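Local structure of alpha,alpha-trehalose-phosphate synthase (UDP-forming) (Burkholderia xenovorans, 5V0T) at residues A[54-60]-A[75-79]; A[170-174]-A[206-210]; A[183-189]-A[227-232]; A[246-251]-A[360-364]; A[385-389]-A[442-446]. The protein is a family 20 glycosyltransferase of the GT-B fold, with two Rossmann-like domains facing each other across a cleft that holds uridine-5'-diphosphate. All blocks are in the same frame, centred on the assembly; numbering follows the deposited sequence.

Contact 1: A[54-60]-A[75-79]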
# COMPACT_ATOMS: atom_id res chain seq x y z
N VAL A 54 8.05 9.58 -18.91
CA VAL A 54 9.30 10.29 -18.66
C VAL A 54 9.81 10.82 -20.00
O VAL A 54 9.86 10.08 -20.98
CB VAL A 54 10.35 9.38 -18.00
CG1 VAL A 54 11.63 10.17 -17.74
CG2 VAL A 54 9.80 8.79 -16.71
N LEU A 55 10.21 12.10 -20.02
CA LEU A 55 10.64 12.76 -21.25
C LEU A 55 12.16 12.89 -21.29
O LEU A 55 12.78 13.33 -20.31
CB LEU A 55 10.01 14.15 -21.37
CG LEU A 55 8.49 14.28 -21.35
CD1 LEU A 55 8.08 15.71 -21.70
CD2 LEU A 55 7.86 13.29 -22.30
N SER A 56 12.75 12.53 -22.43
CA SER A 56 14.17 12.75 -22.67
C SER A 56 14.46 14.19 -23.09
O SER A 56 15.58 14.67 -22.89
CB SER A 56 14.68 11.81 -23.76
OG SER A 56 14.31 10.46 -23.50
N SER A 57 13.48 14.88 -23.66
CA SER A 57 13.66 16.25 -24.14
C SER A 57 12.28 16.88 -24.29
O SER A 57 11.25 16.21 -24.12
CB SER A 57 14.42 16.28 -25.47
OG SER A 57 13.71 15.59 -26.47
N GLY A 58 12.27 18.16 -24.61
CA GLY A 58 11.03 18.90 -24.69
C GLY A 58 10.56 19.38 -23.33
O GLY A 58 11.29 19.37 -22.34
N GLN A 59 9.30 19.82 -23.30
CA GLN A 59 8.69 20.37 -22.10
C GLN A 59 7.43 19.59 -21.75
O GLN A 59 6.60 19.33 -22.64
CB GLN A 59 8.34 21.85 -22.30
CG GLN A 59 9.56 22.73 -22.52
CD GLN A 59 10.52 22.67 -21.35
OE1 GLN A 59 10.12 22.74 -20.19
NE2 GLN A 59 11.81 22.53 -21.65
N PRO A 60 7.23 19.21 -20.49
CA PRO A 60 5.97 18.56 -20.11
C PRO A 60 4.81 19.53 -20.24
O PRO A 60 4.95 20.74 -20.03
CB PRO A 60 6.20 18.17 -18.64
CG PRO A 60 7.68 18.23 -18.43
CD PRO A 60 8.15 19.33 -19.35
N ILE A 75 0.66 15.01 -16.00
CA ILE A 75 1.81 15.62 -16.65
C ILE A 75 3.00 14.67 -16.55
O ILE A 75 3.15 13.94 -15.57
CB ILE A 75 2.12 17.00 -16.02
CG1 ILE A 75 3.10 17.80 -16.89
CG2 ILE A 75 2.62 16.85 -14.57
CD1 ILE A 75 3.13 19.30 -16.58
N ALA A 76 3.83 14.67 -17.59
CA ALA A 76 5.04 13.87 -17.58
C ALA A 76 6.10 14.51 -16.68
O ALA A 76 6.01 15.67 -16.26
CB ALA A 76 5.59 13.72 -19.00
N LEU A 77 7.13 13.73 -16.38
CA LEU A 77 8.30 14.20 -15.66
C LEU A 77 9.49 14.25 -16.62
O LEU A 77 9.64 13.37 -17.47
CB LEU A 77 8.63 13.28 -14.48
CG LEU A 77 7.71 13.37 -13.26
CD1 LEU A 77 8.03 12.28 -12.26
CD2 LEU A 77 7.84 14.74 -12.61
N MET A 78 10.30 15.30 -16.51
CA MET A 78 11.59 15.28 -17.19
C MET A 78 12.45 14.17 -16.59
O MET A 78 12.32 13.83 -15.41
CB MET A 78 12.30 16.63 -17.06
CG MET A 78 11.56 17.82 -17.66
SD MET A 78 11.27 17.60 -19.42
CE MET A 78 12.95 17.54 -20.06
N ARG A 79 13.36 13.62 -17.41
CA ARG A 79 14.24 12.55 -16.94
C ARG A 79 14.98 12.95 -15.67
O ARG A 79 15.06 12.19 -14.71
CB ARG A 79 15.24 12.17 -18.03
CG ARG A 79 16.37 11.25 -17.57
CD ARG A 79 15.83 9.86 -17.21
NE ARG A 79 15.09 9.27 -18.32
CZ ARG A 79 14.47 8.09 -18.28
NH1 ARG A 79 14.50 7.35 -17.17
NH2 ARG A 79 13.82 7.65 -19.35
O HOH W 1 12.20 8.75 -21.92
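Val-54 lays its CG1 methyl over the centre of one face of the Arg-79 guanidinium, 3.6 Å from Arg-79 CZ, and the two side chains cross at about a right angle. CG1 stands anti to the valine backbone N (chi1 -179°), while the arginine chain bends at chi2 and chi3 to turn its flat group onto the methyl. Water 1 ties the guanidinium to the other strand: it accepts from Arg-79 NH2 at 3.2 Å, donates to Val-54 O and is also bonded to Ser-56 OG. Strands 53-55 and 70-78 run parallel here, in the sheet of the N-terminal Rossmann-like domain. Leu-55 N donates almost straight to Leu-77 O (2.9 Å, 161°), and Arg-79 N, where helix 79-98 begins, donates to Leu-55 O at 3.0 Å. Val-54 and Leu-77 face one side of the sheet, Leu-55 and Met-78 the other. On the latter side the Met-78 chain, bent at chi2 and chi3, curls against the loop 56-60, putting SD 3.6 Å from Pro-60 CD and CE 3.4 Å from Gly-58 O. The proline ring crosses this methionine at about a right angle and sets its CB 3.6 Å from Ile-75 CG1; Trp-121 of helix 109-126 touches both Pro-60 and Ile-75. Leu-55 CG meets Ala-76 CB at 3.8 Å. Pro-60 CB and CG also lie against Ala-76 O, a buried carbonyl oxygen without a polar partner.

Contact 2: A[170-174]-A[206-210]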
# COMPACT_ATOMS: atom_id res chain seq x y z
N SER A 170 10.24 7.63 15.61
CA SER A 170 11.08 8.82 15.48
C SER A 170 12.57 8.47 15.38
O SER A 170 13.31 9.10 14.61
CB SER A 170 10.83 9.78 16.64
OG SER A 170 11.22 9.22 17.88
N GLN A 171 13.02 7.45 16.14
CA GLN A 171 14.44 7.09 16.11
C GLN A 171 14.86 6.58 14.75
O GLN A 171 16.03 6.71 14.37
CB GLN A 171 14.75 6.02 17.17
CG GLN A 171 14.89 6.55 18.57
CD GLN A 171 16.05 7.54 18.68
OE1 GLN A 171 17.15 7.27 18.20
NE2 GLN A 171 15.79 8.70 19.25
N VAL A 172 13.95 5.94 14.03
CA VAL A 172 14.22 5.44 12.69
C VAL A 172 14.17 6.59 11.68
O VAL A 172 15.00 6.65 10.76
CB VAL A 172 13.20 4.33 12.35
CG1 VAL A 172 13.22 4.00 10.87
CG2 VAL A 172 13.49 3.07 13.21
N LEU A 173 13.25 7.54 11.86
CA LEU A 173 13.16 8.69 10.96
C LEU A 173 14.43 9.55 11.02
O LEU A 173 14.80 10.17 10.02
CB LEU A 173 11.93 9.52 11.31
CG LEU A 173 11.66 10.79 10.48
CD1 LEU A 173 11.46 10.42 9.01
CD2 LEU A 173 10.46 11.53 11.02
N LEU A 174 15.12 9.57 12.16
CA LEU A 174 16.35 10.35 12.29
C LEU A 174 17.43 9.94 11.29
O LEU A 174 18.35 10.72 11.05
CB LEU A 174 16.93 10.23 13.71
CG LEU A 174 16.07 10.79 14.84
CD1 LEU A 174 16.78 10.59 16.19
CD2 LEU A 174 15.75 12.24 14.59
N TYR A 206 7.96 12.15 17.37
CA TYR A 206 8.94 13.05 16.77
C TYR A 206 8.65 14.50 17.15
O TYR A 206 9.55 15.24 17.55
CB TYR A 206 8.96 12.88 15.25
CG TYR A 206 10.03 13.74 14.58
CD1 TYR A 206 9.80 15.09 14.31
CD2 TYR A 206 11.27 13.20 14.24
CE1 TYR A 206 10.77 15.88 13.73
CE2 TYR A 206 12.24 13.99 13.65
CZ TYR A 206 11.99 15.33 13.39
OH TYR A 206 12.95 16.13 12.81
N ILE A 207 7.39 14.92 17.00
CA ILE A 207 7.01 16.31 17.32
C ILE A 207 7.44 16.67 18.74
O ILE A 207 8.03 17.74 18.98
CB ILE A 207 5.50 16.50 17.13
CG1 ILE A 207 5.11 16.40 15.64
CG2 ILE A 207 5.04 17.82 17.75
CD1 ILE A 207 5.65 17.52 14.77
N VAL A 208 7.15 15.80 19.70
CA VAL A 208 7.42 16.12 21.10
C VAL A 208 8.91 16.00 21.43
O VAL A 208 9.48 16.87 22.09
CB VAL A 208 6.56 15.23 22.03
CG1 VAL A 208 7.01 15.36 23.47
CG2 VAL A 208 5.08 15.59 21.89
N ASN A 209 9.56 14.95 20.94
CA ASN A 209 10.90 14.61 21.39
C ASN A 209 12.01 15.06 20.45
O ASN A 209 13.17 15.13 20.88
CB ASN A 209 11.01 13.11 21.63
CG ASN A 209 10.22 12.67 22.83
OD1 ASN A 209 10.40 13.23 23.91
ND2 ASN A 209 9.33 11.71 22.65
N GLU A 210 11.70 15.36 19.19
CA GLU A 210 12.71 15.87 18.26
C GLU A 210 12.42 17.27 17.73
O GLU A 210 13.36 17.96 17.34
CB GLU A 210 12.86 14.90 17.06
CG GLU A 210 13.16 13.47 17.48
CD GLU A 210 14.47 13.34 18.26
OE1 GLU A 210 15.36 14.20 18.11
OE2 GLU A 210 14.60 12.36 19.04
O HOH W 2 13.40 10.04 19.09
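Ser-170 brings its CB against the start of the 206-210 segment, 3.8 Å from Tyr-206 CA and near the plane of the tyrosine ring, at its edge. Two leucines come in obliquely at one flank of that ring: Leu-173 CD2 lies 3.7 Å from Tyr-206 CD2, its side chain crossing the tyrosine at about a right angle, and Leu-174 CD2 lies 4.0 Å from Tyr-206 CE2. One face of the ring is roofed by Glu-210, whose CB sits 3.5 Å above the plane and over its centre. Four residues on from Tyr-206, Glu-210 is placed there by the bond from its N to Tyr-206 O, which holds CB over the ring. Beyond CB the glutamate bends at chi2 (-61°), which swings its carboxylate across Leu-174 to water 2. That water donates to Glu-210 OE2 and to Ser-170 OG, both at 2.6 Å, and accepts from Gln-171 NE2 at 2.7 Å; the amide and carboxylate planes stand 70° apart. Further out, Ser-170 OG is hydrogen-bonded to Asp-205 OD2, one residue before the segment, and Tyr-206 OH to His-179 ND1 at the start of helix 179-186. The contact joins the short helix 170-173 to the last turns of helix 197-209, in the N-terminal domain of the GT-B fold. With no direct hydrogen bond between the segments, their polar link runs through one water using both its hydrogens and accepting a third bond, a short-bonded bridge that would hold the carboxylate in a defined orientation.

Contact 3: A[183-189]-A[227-232]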
# COMPACT_ATOMS: atom_id res chain seq x y z
N VAL A 183 9.47 17.11 8.33
CA VAL A 183 8.38 17.21 9.30
C VAL A 183 7.85 18.63 9.37
O VAL A 183 6.65 18.86 9.52
CB VAL A 183 8.82 16.69 10.68
CG1 VAL A 183 7.70 16.90 11.70
CG2 VAL A 183 9.19 15.20 10.60
N GLU A 184 8.73 19.63 9.26
CA GLU A 184 8.24 21.00 9.23
C GLU A 184 7.32 21.22 8.04
O GLU A 184 6.26 21.84 8.17
CB GLU A 184 9.41 21.98 9.20
CG GLU A 184 8.95 23.43 9.11
CD GLU A 184 10.09 24.42 9.26
OE1 GLU A 184 9.81 25.59 9.60
OE2 GLU A 184 11.26 24.04 9.03
N ALA A 185 7.70 20.69 6.87
CA ALA A 185 6.84 20.79 5.69
C ALA A 185 5.48 20.13 5.93
O ALA A 185 4.44 20.66 5.50
CB ALA A 185 7.53 20.16 4.48
N LEU A 186 5.46 18.99 6.63
CA LEU A 186 4.19 18.35 6.97
C LEU A 186 3.29 19.28 7.77
O LEU A 186 2.06 19.22 7.63
CB LEU A 186 4.43 17.06 7.76
CG LEU A 186 4.85 15.80 7.03
CD1 LEU A 186 5.10 14.70 8.06
CD2 LEU A 186 3.77 15.36 6.04
N CYS A 187 3.88 20.14 8.61
CA CYS A 187 3.08 21.02 9.43
C CYS A 187 2.49 22.20 8.67
O CYS A 187 1.76 22.99 9.27
CB CYS A 187 3.91 21.51 10.63
SG CYS A 187 4.38 20.15 11.75
N SER A 188 2.75 22.34 7.36
CA SER A 188 1.99 23.30 6.57
C SER A 188 0.62 22.78 6.14
O SER A 188 -0.18 23.56 5.63
CB SER A 188 2.75 23.73 5.31
OG SER A 188 3.81 24.61 5.63
N PHE A 189 0.36 21.49 6.28
CA PHE A 189 -0.96 20.98 5.97
C PHE A 189 -1.95 21.40 7.06
O PHE A 189 -1.58 21.65 8.20
CB PHE A 189 -0.91 19.45 5.84
CG PHE A 189 -0.30 18.97 4.54
CD1 PHE A 189 -1.08 18.92 3.38
CD2 PHE A 189 1.02 18.57 4.47
CE1 PHE A 189 -0.54 18.49 2.18
CE2 PHE A 189 1.56 18.13 3.27
CZ PHE A 189 0.76 18.09 2.11
N ALA A 227 3.84 22.99 16.41
CA ALA A 227 5.25 22.77 16.12
C ALA A 227 5.69 23.72 15.01
O ALA A 227 4.90 24.06 14.13
CB ALA A 227 5.54 21.32 15.72
N PHE A 228 6.95 24.14 15.08
CA PHE A 228 7.55 25.02 14.07
C PHE A 228 6.74 26.30 13.89
O PHE A 228 6.63 26.83 12.78
CB PHE A 228 7.69 24.30 12.73
CG PHE A 228 8.47 23.02 12.79
CD1 PHE A 228 9.86 23.04 12.85
CD2 PHE A 228 7.81 21.80 12.77
CE1 PHE A 228 10.57 21.86 12.90
CE2 PHE A 228 8.52 20.62 12.82
CZ PHE A 228 9.91 20.64 12.88
N GLY A 229 6.15 26.79 14.98
CA GLY A 229 5.30 27.96 14.91
C GLY A 229 3.93 27.74 14.30
O GLY A 229 3.15 28.70 14.23
N ARG A 230 3.60 26.54 13.87
CA ARG A 230 2.35 26.28 13.18
C ARG A 230 1.40 25.49 14.07
O ARG A 230 1.81 24.84 15.04
CB ARG A 230 2.61 25.55 11.86
CG ARG A 230 3.65 26.27 11.00
CD ARG A 230 3.65 25.84 9.55
NE ARG A 230 2.99 26.83 8.71
CZ ARG A 230 1.68 26.86 8.49
NH1 ARG A 230 0.89 25.94 9.03
NH2 ARG A 230 1.16 27.80 7.71
N THR A 231 0.11 25.57 13.75
CA THR A 231 -0.94 24.81 14.41
C THR A 231 -1.69 24.01 13.36
O THR A 231 -2.10 24.56 12.33
CB THR A 231 -1.91 25.73 15.16
OG1 THR A 231 -1.21 26.47 16.16
CG2 THR A 231 -3.00 24.92 15.83
N LEU A 232 -1.90 22.72 13.63
CA LEU A 232 -2.60 21.87 12.67
C LEU A 232 -3.22 20.70 13.43
O LEU A 232 -3.18 20.64 14.67
CB LEU A 232 -1.66 21.39 11.56
CG LEU A 232 -0.55 20.42 11.93
CD1 LEU A 232 -0.24 19.56 10.71
CD2 LEU A 232 0.70 21.17 12.42
O HOH W 3 6.80 26.59 9.75
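A chi1 of 177° carries Glu-184 CG away from its own amide nitrogen, and the chain stays extended beyond it, while Phe-228 turns its ring to the side of its own N (chi1 -56°); together these torsions lay the glutamate flat over the ring. Glu-184 CB sits 3.6 Å from the centroid of the Phe-228 ring and only 3° off the normal, a CH-pi contact centred on the face, and the carboxylate continues nearly parallel to the ring plane. The edge of the same ring receives Cys-187 SG, a sulfur-aromatic contact at 5.2 Å from the centroid, and Val-183 CG1, 4.0 Å from Phe-228 CE2. The phenylalanine is carried by the type I' turn 227-230 of a tight two-residue beta-hairpin between strands 223-227 and 230-236, which thus clasps the C-terminal end of helix 179-186 and the type I turn leading toward strand 191-194 of the N-terminal sheet. Water 3 joins turn and helix, donating to Glu-184 OE1 at 3.2 Å and to Phe-228 O at 3.0 Å. Past the turn, Arg-230 bends at chi3 so that Ser-188 CA lies over one guanidinium face, toward its rim, and NH1 makes a weak hydrogen bond to Cys-187 O at 3.1 Å. Deeper in, Leu-232 CD2 packs 3.7 Å from Cys-187 CB, and Leu-232 CB approaches Phe-189 O at 3.4 Å; the Phe-189 ring itself meets that of Phe-161.

Contact 4: A[246-251]-A[360-364]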
# COMPACT_ATOMS: atom_id res chain seq x y z
N ILE A 246 -16.06 -6.52 -3.88
CA ILE A 246 -15.02 -7.49 -4.20
C ILE A 246 -15.59 -8.90 -4.20
O ILE A 246 -15.20 -9.74 -5.02
CB ILE A 246 -13.85 -7.36 -3.21
CG1 ILE A 246 -13.11 -6.03 -3.39
CG2 ILE A 246 -12.89 -8.54 -3.33
CD1 ILE A 246 -12.31 -5.65 -2.16
N ALA A 247 -16.51 -9.18 -3.28
CA ALA A 247 -17.13 -10.50 -3.22
C ALA A 247 -17.89 -10.81 -4.50
O ALA A 247 -17.76 -11.90 -5.08
CB ALA A 247 -18.06 -10.58 -2.00
N GLU A 248 -18.72 -9.87 -4.96
CA GLU A 248 -19.46 -10.08 -6.19
C GLU A 248 -18.52 -10.27 -7.38
O GLU A 248 -18.75 -11.12 -8.24
CB GLU A 248 -20.43 -8.92 -6.42
N LEU A 249 -17.45 -9.48 -7.43
CA LEU A 249 -16.45 -9.63 -8.49
C LEU A 249 -15.79 -11.01 -8.44
O LEU A 249 -15.60 -11.65 -9.48
CB LEU A 249 -15.40 -8.53 -8.35
CG LEU A 249 -14.50 -8.17 -9.54
CD1 LEU A 249 -15.32 -7.89 -10.82
CD2 LEU A 249 -13.65 -6.97 -9.16
N ALA A 250 -15.42 -11.47 -7.25
CA ALA A 250 -14.81 -12.79 -7.11
C ALA A 250 -15.79 -13.88 -7.51
O ALA A 250 -15.41 -14.88 -8.14
CB ALA A 250 -14.34 -13.00 -5.68
N LYS A 251 -17.05 -13.73 -7.12
CA LYS A 251 -18.04 -14.73 -7.49
C LYS A 251 -18.29 -14.73 -8.99
O LYS A 251 -18.42 -15.79 -9.61
CB LYS A 251 -19.34 -14.49 -6.73
CG LYS A 251 -20.45 -15.47 -7.09
CD LYS A 251 -21.71 -15.19 -6.31
CE LYS A 251 -22.82 -16.17 -6.65
NZ LYS A 251 -23.67 -16.46 -5.47
N ALA A 360 -9.25 -11.25 -7.74
CA ALA A 360 -10.37 -11.50 -6.85
C ALA A 360 -10.97 -12.88 -7.08
O ALA A 360 -11.26 -13.60 -6.12
CB ALA A 360 -11.44 -10.41 -7.04
N ALA A 361 -11.17 -13.26 -8.34
CA ALA A 361 -11.70 -14.59 -8.65
C ALA A 361 -10.79 -15.68 -8.12
O ALA A 361 -11.27 -16.68 -7.56
CB ALA A 361 -11.91 -14.75 -10.16
N LEU A 362 -9.47 -15.50 -8.26
CA LEU A 362 -8.51 -16.50 -7.78
C LEU A 362 -8.43 -16.53 -6.26
O LEU A 362 -8.32 -17.61 -5.66
CB LEU A 362 -7.12 -16.23 -8.37
CG LEU A 362 -7.02 -16.42 -9.89
CD1 LEU A 362 -5.68 -15.95 -10.40
CD2 LEU A 362 -7.24 -17.88 -10.24
N PHE A 363 -8.50 -15.37 -5.61
CA PHE A 363 -8.51 -15.32 -4.15
C PHE A 363 -9.58 -16.26 -3.59
O PHE A 363 -9.35 -16.96 -2.60
CB PHE A 363 -8.78 -13.89 -3.65
CG PHE A 363 -7.58 -12.96 -3.71
CD1 PHE A 363 -6.29 -13.43 -3.62
CD2 PHE A 363 -7.78 -11.58 -3.82
CE1 PHE A 363 -5.20 -12.55 -3.66
CE2 PHE A 363 -6.70 -10.69 -3.86
CZ PHE A 363 -5.41 -11.18 -3.78
N ARG A 364 -10.76 -16.28 -4.22
CA ARG A 364 -11.88 -17.08 -3.76
C ARG A 364 -11.60 -18.58 -3.84
O ARG A 364 -12.25 -19.36 -3.13
CB ARG A 364 -13.14 -16.72 -4.58
CG ARG A 364 -14.49 -17.29 -4.10
CD ARG A 364 -15.62 -16.64 -4.91
NE ARG A 364 -16.98 -17.00 -4.49
CZ ARG A 364 -17.74 -16.27 -3.67
NH1 ARG A 364 -17.27 -15.13 -3.15
NH2 ARG A 364 -18.96 -16.68 -3.36
O HOH W 4 -13.88 -17.23 -8.25
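Helices 243-252 and 356-363 pass so close that the CA atoms of Ala-250 and Ala-361 are 3.9 Å apart, an approach that small alanine side chains permit. Ala-250 CB presses on the other backbone, 3.2 Å from Ala-360 O, and lies 4.1 Å from Ala-360 CB. Beside this crossing water 4 donates to Ala-250 O and to Ala-361 O, each at 2.8 Å, joining the two backbones where no direct hydrogen bond does. Both helices belong to the C-terminal, nucleotide-binding side of the GT-B fold: 356-363 is the helical link between parallel strands 347-350 and 368-371, and Ala-360 has its side chain about 8 Å from uridine-5'-diphosphate. Arg-364 runs extended from CG to NE across Ala-250, with CD 3.7 Å from Ala-250 O. Its guanidinium then lies with one face centred over Lys-251 CB, 3.9 Å from Arg-364 CZ, the two side chains side by side and pointing the same way. The charged atoms are not in contact, Lys-251 NZ being 5.2 Å from Arg-364 NH2. The arginine is anchored by NH1, hydrogen-bonded to Ala-388 O of helix 380-388, and NH2 has a long, weak ion pair with Asp-390.

Contact 5: A[385-389]-A[442-446]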
# COMPACT_ATOMS: atom_id res chain seq x y z
N TYR A 385 -8.40 -10.26 -0.17
CA TYR A 385 -8.47 -11.72 -0.02
C TYR A 385 -9.66 -12.12 0.84
O TYR A 385 -10.44 -13.00 0.48
CB TYR A 385 -7.16 -12.28 0.57
CG TYR A 385 -7.31 -13.75 0.91
CD1 TYR A 385 -7.17 -14.72 -0.08
CD2 TYR A 385 -7.67 -14.16 2.19
CE1 TYR A 385 -7.37 -16.08 0.21
CE2 TYR A 385 -7.88 -15.51 2.49
CZ TYR A 385 -7.71 -16.46 1.49
OH TYR A 385 -7.90 -17.80 1.77
N VAL A 386 -9.82 -11.47 1.99
CA VAL A 386 -10.94 -11.82 2.86
C VAL A 386 -12.26 -11.54 2.16
O VAL A 386 -13.19 -12.36 2.22
CB VAL A 386 -10.83 -11.05 4.19
CG1 VAL A 386 -12.12 -11.19 4.98
CG2 VAL A 386 -9.62 -11.55 5.00
N SER A 387 -12.37 -10.39 1.51
CA SER A 387 -13.62 -9.98 0.85
C SER A 387 -14.02 -10.94 -0.26
O SER A 387 -15.21 -11.10 -0.54
CB SER A 387 -13.46 -8.57 0.27
OG SER A 387 -13.28 -7.60 1.28
N ALA A 388 -13.05 -11.57 -0.93
CA ALA A 388 -13.36 -12.44 -2.06
C ALA A 388 -13.96 -13.77 -1.65
O ALA A 388 -14.55 -14.46 -2.49
CB ALA A 388 -12.08 -12.69 -2.88
N GLN A 389 -13.83 -14.16 -0.37
CA GLN A 389 -14.13 -15.53 0.03
C GLN A 389 -15.61 -15.85 -0.11
O GLN A 389 -16.48 -14.99 0.04
CB GLN A 389 -13.68 -15.77 1.48
CG GLN A 389 -12.17 -15.70 1.66
CD GLN A 389 -11.46 -16.57 0.64
OE1 GLN A 389 -11.64 -17.80 0.62
NE2 GLN A 389 -10.66 -15.95 -0.23
N HIS A 442 -14.02 -15.30 9.14
CA HIS A 442 -14.42 -14.54 7.97
C HIS A 442 -15.59 -13.62 8.28
O HIS A 442 -15.60 -12.46 7.86
CB HIS A 442 -14.80 -15.50 6.84
CG HIS A 442 -15.25 -14.81 5.60
ND1 HIS A 442 -16.57 -14.82 5.19
CD2 HIS A 442 -14.58 -14.09 4.67
CE1 HIS A 442 -16.68 -14.13 4.06
NE2 HIS A 442 -15.49 -13.68 3.73
N ARG A 443 -16.57 -14.12 9.03
CA ARG A 443 -17.73 -13.30 9.39
C ARG A 443 -17.30 -12.06 10.16
O ARG A 443 -17.70 -10.94 9.82
CB ARG A 443 -18.71 -14.14 10.21
CG ARG A 443 -20.16 -13.76 10.07
CD ARG A 443 -21.03 -15.00 10.26
NE ARG A 443 -20.55 -15.85 11.35
CZ ARG A 443 -20.52 -17.18 11.30
NH1 ARG A 443 -20.93 -17.82 10.21
NH2 ARG A 443 -20.06 -17.87 12.34
N ASP A 444 -16.48 -12.23 11.19
CA ASP A 444 -16.03 -11.09 11.97
C ASP A 444 -15.29 -10.08 11.10
O ASP A 444 -15.48 -8.87 11.23
CB ASP A 444 -15.13 -11.54 13.12
CG ASP A 444 -15.83 -12.48 14.08
OD1 ASP A 444 -17.08 -12.48 14.13
OD2 ASP A 444 -15.11 -13.23 14.79
N MET A 445 -14.43 -10.56 10.21
CA MET A 445 -13.66 -9.62 9.41
C MET A 445 -14.55 -8.88 8.41
O MET A 445 -14.34 -7.69 8.17
CB MET A 445 -12.52 -10.35 8.70
CG MET A 445 -11.44 -10.79 9.67
SD MET A 445 -9.96 -11.42 8.87
CE MET A 445 -10.50 -13.03 8.31
N MET A 446 -15.55 -9.56 7.85
CA MET A 446 -16.44 -8.90 6.91
C MET A 446 -17.22 -7.77 7.58
O MET A 446 -17.43 -6.71 6.99
CB MET A 446 -17.41 -9.91 6.28
CG MET A 446 -16.73 -10.81 5.24
SD MET A 446 -15.95 -9.93 3.84
CE MET A 446 -17.37 -9.54 2.82
O HOH W 5 -16.68 -12.54 1.29
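His-442 NE2 meets two oxygens at the edge of its ring, both in the ring plane: Val-386 O, to which it donates a weak, bent hydrogen bond (3.1 Å, 127°), and water 5 at 2.9 Å. The imidazole thus sits against the last turn of helix 380-388, in a buried helix-to-helix contact with helix 435-451 in the C-terminal Rossmann-like domain of the GT-B fold. Water 5 donates to Ser-387 O and Gln-389 O, so it satisfies two carbonyls, while Val-386 O additionally accepts from Gln-389 N. Several groups fix the ring's rotation. With chi1 at 179° the histidine reaches toward the other helix, sliding past Val-386 in the opposite direction; Val-386 CG1 rests 3.8 Å from His-442 CD2, Gln-389 CB comes obliquely to 3.6 Å from NE2 of His-442, and Met-446 CG lies over one ring face, toward its rim. The other valine branch, CG2, meets Met-445 CE at 3.7 Å, and these two side chains cross at about a right angle. Met-446, bent at chi2 and chi3, brings SD to 3.8 Å from Ser-387 CA. Behind the histidine contact, Gln-389 turns its amide away: OE1 is bonded to Gly-395 N, and NE2 serves both Phe-363 O and Tyr-385 O. The bond from Gln-389 NE2 to Tyr-385 O is nearly straight (3.0 Å, 164°), with the oxygen in the amide plane and the same nitrogen lying over the rim of one face of the Tyr-385 ring.

The contacts fall into two groups, matching the two lobes of the GT-B fold. Contacts 2 and 3, centres 14 Å apart, touch directly: Val-183 CG2 packs 3.6 Å from Tyr-206 CE1, and Ile-207 CD1 reaches Ala-227 CB. Contact 1 reaches the same sheet as contact 3, its centre 32 Å away; its Leu-77 side chain is about 10 Å from 6-O-phosphono-alpha-D-glucopyranose, that of Leu-186 in contact 3 about 14 Å. Contacts 4 and 5, centres 11 Å apart, are joined by two hydrogen bonds, from Arg-364 and from Gln-389. The side chain of Ser-387 is about 11 Å from uridine-5'-diphosphate, a little farther than that of Ala-360. Contacts 3 and 4 lie 43 Å apart, centre to centre.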